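Local coordinates for protein 3-hydroxyacyl-thioester dehydratase X (Mycobacterium tuberculosis, PDB 4OOB) that hydrates trans-2-enoyl-CoA thioesters and dehydrates the corresponding (3R)-3-hydroxyacyl-CoAs, preferring acyl chains of 8 to 12 carbons, at residues P40-F45 with N73-Y78; A64-I69 with N172-N177. All coordinates share one frame; numbering follows the deposited sequence.

Interaction 1. Residues P40-F45 with N73-Y78; sequences PLTYPF and NHITQY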
loop_
_atom_site.group_PDB
_atom_site.type_symbol
_atom_site.label_atom_id
_atom_site.label_comp_id
_atom_site.label_asym_id
_atom_site.label_seq_id
_atom_site.Cartn_x
_atom_site.Cartn_y
_atom_site.Cartn_z
ATOM N N PRO A 40 11.700 2.954 5.869
ATOM C CA PRO A 40 10.494 3.755 5.756
ATOM C C PRO A 40 9.252 3.066 6.320
ATOM O O PRO A 40 9.092 1.874 6.216
ATOM C CB PRO A 40 10.326 3.919 4.245
ATOM C CG PRO A 40 11.691 3.661 3.661
ATOM C CD PRO A 40 12.270 2.610 4.557
ATOM N N LEU A 41 8.356 3.862 6.880
ATOM C CA LEU A 41 7.164 3.359 7.572
ATOM C C LEU A 41 6.402 2.311 6.783
ATOM O O LEU A 41 5.969 1.341 7.351
ATOM C CB LEU A 41 6.252 4.551 7.918
ATOM C CG LEU A 41 4.892 4.249 8.515
ATOM C CD1 LEU A 41 4.981 3.585 9.884
ATOM C CD2 LEU A 41 4.052 5.530 8.579
ATOM N N THR A 42 6.241 2.520 5.471
ATOM C CA THR A 42 5.488 1.590 4.588
ATOM C C THR A 42 6.305 0.386 4.022
ATOM O O THR A 42 5.748 -0.481 3.363
ATOM C CB THR A 42 4.891 2.379 3.375
ATOM O OG1 THR A 42 5.930 3.120 2.699
ATOM C CG2 THR A 42 3.818 3.323 3.853
ATOM N N TYR A 43 7.624 0.351 4.271
ATOM C CA TYR A 43 8.483 -0.602 3.591
ATOM C C TYR A 43 8.170 -2.071 3.958
ATOM O O TYR A 43 8.306 -2.954 3.117
ATOM C CB TYR A 43 9.980 -0.279 3.805
ATOM C CG TYR A 43 10.851 -1.416 3.328
ATOM C CD1 TYR A 43 11.105 -1.563 1.989
ATOM C CD2 TYR A 43 11.362 -2.369 4.203
ATOM C CE1 TYR A 43 11.841 -2.616 1.521
ATOM C CE2 TYR A 43 12.114 -3.422 3.739
ATOM C CZ TYR A 43 12.323 -3.546 2.386
ATOM O OH TYR A 43 13.056 -4.574 1.824
ATOM N N PRO A 44 7.763 -2.326 5.220
ATOM C CA PRO A 44 7.503 -3.709 5.586
ATOM C C PRO A 44 6.303 -4.288 4.861
ATOM O O PRO A 44 6.143 -5.509 4.858
ATOM C CB PRO A 44 7.273 -3.652 7.108
ATOM C CG PRO A 44 8.026 -2.455 7.525
ATOM C CD PRO A 44 7.877 -1.460 6.413
ATOM N N PHE A 45 5.508 -3.447 4.203
ATOM C CA PHE A 45 4.549 -3.981 3.265
ATOM C C PHE A 45 5.276 -4.759 2.171
ATOM O O PHE A 45 4.913 -5.905 1.872
ATOM C CB PHE A 45 3.627 -2.906 2.638
ATOM C CG PHE A 45 2.626 -3.478 1.667
ATOM C CD1 PHE A 45 1.319 -3.784 2.067
ATOM C CD2 PHE A 45 2.965 -3.708 0.359
ATOM C CE1 PHE A 45 0.393 -4.317 1.174
ATOM C CE2 PHE A 45 2.050 -4.273 -0.541
ATOM C CZ PHE A 45 0.753 -4.542 -0.144
ATOM N N ASN A 73 -5.556 0.176 3.984
ATOM C CA ASN A 73 -4.350 -0.240 4.650
ATOM C C ASN A 73 -4.153 0.508 5.935
ATOM O O ASN A 73 -4.171 1.750 5.921
ATOM C CB ASN A 73 -3.132 -0.004 3.767
ATOM C CG ASN A 73 -2.045 -1.022 4.033
ATOM O OD1 ASN A 73 -1.001 -0.730 4.652
ATOM N ND2 ASN A 73 -2.292 -2.225 3.607
ATOM N N HIS A 74 -3.948 -0.228 7.023
ATOM C CA HIS A 74 -3.740 0.383 8.330
ATOM C C HIS A 74 -2.459 -0.172 8.901
ATOM O O HIS A 74 -2.321 -1.402 9.107
ATOM C CB HIS A 74 -4.901 0.113 9.295
ATOM C CG HIS A 74 -6.206 0.596 8.781
ATOM N ND1 HIS A 74 -6.628 1.899 8.937
ATOM C CD2 HIS A 74 -7.159 -0.032 8.057
ATOM C CE1 HIS A 74 -7.806 2.041 8.357
ATOM N NE2 HIS A 74 -8.137 0.890 7.797
ATOM N N ILE A 75 -1.501 0.729 9.106
ATOM C CA ILE A 75 -0.183 0.323 9.615
ATOM C C ILE A 75 -0.081 0.939 10.987
ATOM O O ILE A 75 -0.346 2.128 11.150
ATOM C CB ILE A 75 0.945 0.852 8.714
ATOM C CG1 ILE A 75 1.079 -0.041 7.486
ATOM C CG2 ILE A 75 2.280 0.943 9.462
ATOM C CD1 ILE A 75 1.813 0.643 6.323
ATOM N N THR A 76 0.264 0.134 11.974
ATOM C CA THR A 76 0.599 0.684 13.286
ATOM C C THR A 76 2.056 0.355 13.600
ATOM O O THR A 76 2.379 -0.799 13.817
ATOM C CB THR A 76 -0.333 0.136 14.384
ATOM O OG1 THR A 76 -1.701 0.435 14.036
ATOM C CG2 THR A 76 -0.034 0.774 15.712
ATOM N N GLN A 77 2.934 1.375 13.604
ATOM C CA GLN A 77 4.326 1.165 13.938
ATOM C C GLN A 77 4.573 1.468 15.402
ATOM O O GLN A 77 4.491 2.614 15.771
ATOM C CB GLN A 77 5.231 2.053 13.055
ATOM C CG GLN A 77 6.722 1.865 13.306
ATOM C CD GLN A 77 7.558 2.598 12.273
ATOM O OE1 GLN A 77 7.811 2.120 11.164
ATOM N NE2 GLN A 77 7.961 3.773 12.630
ATOM N N TYR A 78 4.938 0.462 16.215
ATOM C CA TYR A 78 5.225 0.645 17.658
ATOM C C TYR A 78 6.640 1.126 17.846
ATOM O O TYR A 78 6.917 1.892 18.741
ATOM C CB TYR A 78 4.976 -0.660 18.454
ATOM C CG TYR A 78 3.522 -1.099 18.349
ATOM C CD1 TYR A 78 2.530 -0.481 19.108
ATOM C CD2 TYR A 78 3.142 -2.090 17.461
ATOM C CE1 TYR A 78 1.180 -0.850 19.003
ATOM C CE2 TYR A 78 1.805 -2.474 17.318
ATOM C CZ TYR A 78 0.814 -1.848 18.090
ATOM O OH TYR A 78 -0.501 -2.207 17.934
#
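This is a buried, largely apolar contact of a helix-leading turn with the sheet of the hotdog fold, in which Leu41 and Thr42 of the Pro40-Tyr43 turn and Phe45 of helix 43-57 settle on Ile75, Gln77 and Asn73 of strand 69-77. The strand lies between strands 116-128 and 212-218, and its alternate residues Asn73, Ile75 and Gln77 face the 40-45 segment. No hydrogen bond joins the two segments. The turn, of type I and closed by Tyr43 N on Pro40 O at 2.9 Å, leads the chain into the helix, while Leu41 O bonds to Trp119 of the adjoining strand. Ile75 serves two partners with separate branches. Its CG2 meets Leu41 CD1 at 3.8 Å, and its CG1 arm, swung beside the backbone N (chi1 -80°), carries CD1 to 4.2 Å from Thr42 CG2, the two side chains crossing at about a right angle. The hydroxyl of Thr42 is bonded elsewhere, to Tyr27. Farther along, the Phe45 ring leans obliquely against the Asn73 side chain and also meets Phe49, the two rings inclined by about 20°. At the far end of the strand the extended chain of Gln77 runs past Leu41, its amide tethered by NE2 to Asp210 O. Leu41 CD1 lies alongside it, 3.5 Å from Gln77 CB and 3.4 Å from Gln77 OE1.

Interaction 2. Residues A64-I69 with N172-N177; sequences AAMGAI and NPIHTN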
loop_
_atom_site.group_PDB
_atom_site.type_symbol
_atom_site.label_atom_id
_atom_site.label_comp_id
_atom_site.label_asym_id
_atom_site.label_seq_id
_atom_site.Cartn_x
_atom_site.Cartn_y
_atom_site.Cartn_z
ATOM N N ALA A 64 -0.084 -9.632 -6.178
ATOM C CA ALA A 64 -1.456 -9.597 -5.715
ATOM C C ALA A 64 -2.184 -10.334 -6.814
ATOM O O ALA A 64 -1.714 -10.383 -7.949
ATOM C CB ALA A 64 -1.952 -8.164 -5.564
ATOM N N ALA A 65 -3.303 -10.957 -6.472
ATOM C CA ALA A 65 -4.087 -11.693 -7.488
ATOM C C ALA A 65 -4.386 -10.695 -8.573
ATOM O O ALA A 65 -4.586 -9.454 -8.314
ATOM C CB ALA A 65 -5.389 -12.283 -6.919
ATOM N N MET A 66 -4.418 -11.218 -9.788
ATOM C CA MET A 66 -4.493 -10.376 -10.948
ATOM C C MET A 66 -5.800 -9.631 -10.850
ATOM O O MET A 66 -6.841 -10.179 -10.522
ATOM C CB MET A 66 -4.388 -11.215 -12.219
ATOM C CG MET A 66 -3.884 -10.427 -13.420
ATOM S SD MET A 66 -3.768 -11.474 -14.882
ATOM C CE MET A 66 -2.776 -12.868 -14.408
ATOM N N GLY A 67 -5.760 -8.347 -11.055
ATOM C CA GLY A 67 -6.987 -7.608 -10.985
ATOM C C GLY A 67 -7.476 -7.164 -9.602
ATOM O O GLY A 67 -8.232 -6.148 -9.579
ATOM N N ALA A 68 -7.090 -7.909 -8.503
ATOM C CA ALA A 68 -7.300 -7.485 -7.101
ATOM C C ALA A 68 -7.103 -6.004 -6.960
ATOM O O ALA A 68 -6.258 -5.412 -7.621
ATOM C CB ALA A 68 -6.319 -8.135 -6.171
ATOM N N ILE A 69 -7.848 -5.415 -6.059
ATOM C CA ILE A 69 -7.778 -3.981 -5.869
ATOM C C ILE A 69 -7.532 -3.775 -4.389
ATOM O O ILE A 69 -8.258 -4.316 -3.576
ATOM C CB ILE A 69 -9.102 -3.324 -6.287
ATOM C CG1 ILE A 69 -9.391 -3.623 -7.769
ATOM C CG2 ILE A 69 -9.086 -1.810 -5.976
ATOM C CD1 ILE A 69 -10.771 -3.104 -8.243
ATOM N N ASN A 172 1.687 -7.963 -9.817
ATOM C CA ASN A 172 0.345 -8.062 -10.423
ATOM C C ASN A 172 0.366 -7.232 -11.699
ATOM O O ASN A 172 0.565 -5.996 -11.657
ATOM C CB ASN A 172 -0.702 -7.600 -9.398
ATOM C CG ASN A 172 -2.095 -7.427 -9.958
ATOM O OD1 ASN A 172 -2.380 -7.805 -11.037
ATOM N ND2 ASN A 172 -2.970 -6.815 -9.173
ATOM N N PRO A 173 0.242 -7.922 -12.861
ATOM C CA PRO A 173 0.434 -7.300 -14.185
ATOM C C PRO A 173 -0.598 -6.266 -14.631
ATOM O O PRO A 173 -0.479 -5.743 -15.777
ATOM C CB PRO A 173 0.416 -8.488 -15.137
ATOM C CG PRO A 173 -0.345 -9.554 -14.449
ATOM C CD PRO A 173 -0.238 -9.312 -12.974
ATOM N N ILE A 174 -1.626 -5.994 -13.820
ATOM C CA ILE A 174 -2.518 -4.863 -14.156
ATOM C C ILE A 174 -1.803 -3.519 -13.980
ATOM O O ILE A 174 -2.282 -2.528 -14.461
ATOM C CB ILE A 174 -3.797 -4.792 -13.328
ATOM C CG1 ILE A 174 -3.411 -4.445 -11.863
ATOM C CG2 ILE A 174 -4.613 -6.088 -13.410
ATOM C CD1 ILE A 174 -4.571 -4.435 -10.914
ATOM N N HIS A 175 -0.683 -3.477 -13.271
ATOM C CA HIS A 175 0.158 -2.249 -13.152
ATOM C C HIS A 175 1.200 -2.089 -14.253
ATOM O O HIS A 175 1.752 -1.016 -14.399
ATOM C CB HIS A 175 0.888 -2.270 -11.819
ATOM C CG HIS A 175 -0.017 -2.532 -10.683
ATOM N ND1 HIS A 175 0.108 -3.641 -9.868
ATOM C CD2 HIS A 175 -1.120 -1.878 -10.271
ATOM C CE1 HIS A 175 -0.860 -3.633 -8.981
ATOM N NE2 HIS A 175 -1.615 -2.576 -9.208
ATOM N N THR A 176 1.461 -3.150 -15.039
ATOM C CA THR A 176 2.549 -3.131 -16.044
ATOM C C THR A 176 2.170 -3.558 -17.475
ATOM O O THR A 176 2.836 -3.141 -18.418
ATOM C CB THR A 176 3.748 -3.978 -15.575
ATOM O OG1 THR A 176 3.346 -5.335 -15.467
ATOM C CG2 THR A 176 4.190 -3.525 -14.201
ATOM N N ASN A 177 1.120 -4.352 -17.649
ATOM C CA ASN A 177 0.717 -4.802 -18.968
ATOM C C ASN A 177 -0.719 -4.422 -19.288
ATOM O O ASN A 177 -1.637 -4.882 -18.621
ATOM C CB ASN A 177 0.900 -6.310 -19.082
ATOM C CG ASN A 177 0.713 -6.819 -20.498
ATOM O OD1 ASN A 177 0.029 -6.231 -21.320
ATOM N ND2 ASN A 177 1.301 -7.910 -20.773
#
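Met66 packs its CG, SD and CE against the CG-CD side of Pro173, the two side chains crossing at about a right angle, with Met66 CG 3.8 Å from both CG and CD of the proline. Beneath this outer layer, the amide of Asn172 reaches into the type II turn Ala65-Ala68. Its OD1 receives a weak bond from Gly67 N (3.4 Å, 149° at the hydrogen) and an equally long, weak but nearly straight one (175°) from Ile174 N, the latter forming an Asx turn within its own loop. This oxygen thus links the two loops by one weak bond while bracing its own. Asn172 CB packs 3.3 Å from Ala64 O. Ile174 packs beside the turn: its CG2 stands 3.5 Å from Gly67 N and its CD1 3.8 Å from Ala68 O, while its CG1 rests over the centre of the His175 ring. The sequence Asp170-His-Asn-Pro-Ile-His175 matches the hydratase 2 motif of MaoC-like enzymes, whose aspartate and histidine form the catalytic pair in relatives; the same roles are likely here. Asp170 OD1 accepts both Ala64 N and Asn172 N, a further bridge between the loops, and the His175 ring stacks on His192. The 172-177 loop leads from helix 158-167 to helix 178-183, which Asn177 N-caps through Ile179 N, whereas 64-69 runs into strand 69-77, where Ile69 pairs with Leu126 of strand 116-128.

Strand 69-77 joins the two contacts: 64-69 of interaction 2 leads into it, and 73-77, within interaction 1, forms its far end. Their centres lie about 22 Å apart on opposite sides of the chain's centre, about 9 Å from it for interaction 1 and about 13 Å for interaction 2, and the segments otherwise do not touch. Interaction 1 seats the beginning of helix 43-57 on the sheet, and the chain returns by that helix and a loop to interaction 2. There the loop before the strand meets the MaoC-type motif containing Asp170 and His175, so the probable active site lies beside interaction 2, on its 172-177 side; His175 itself does not touch 64-69.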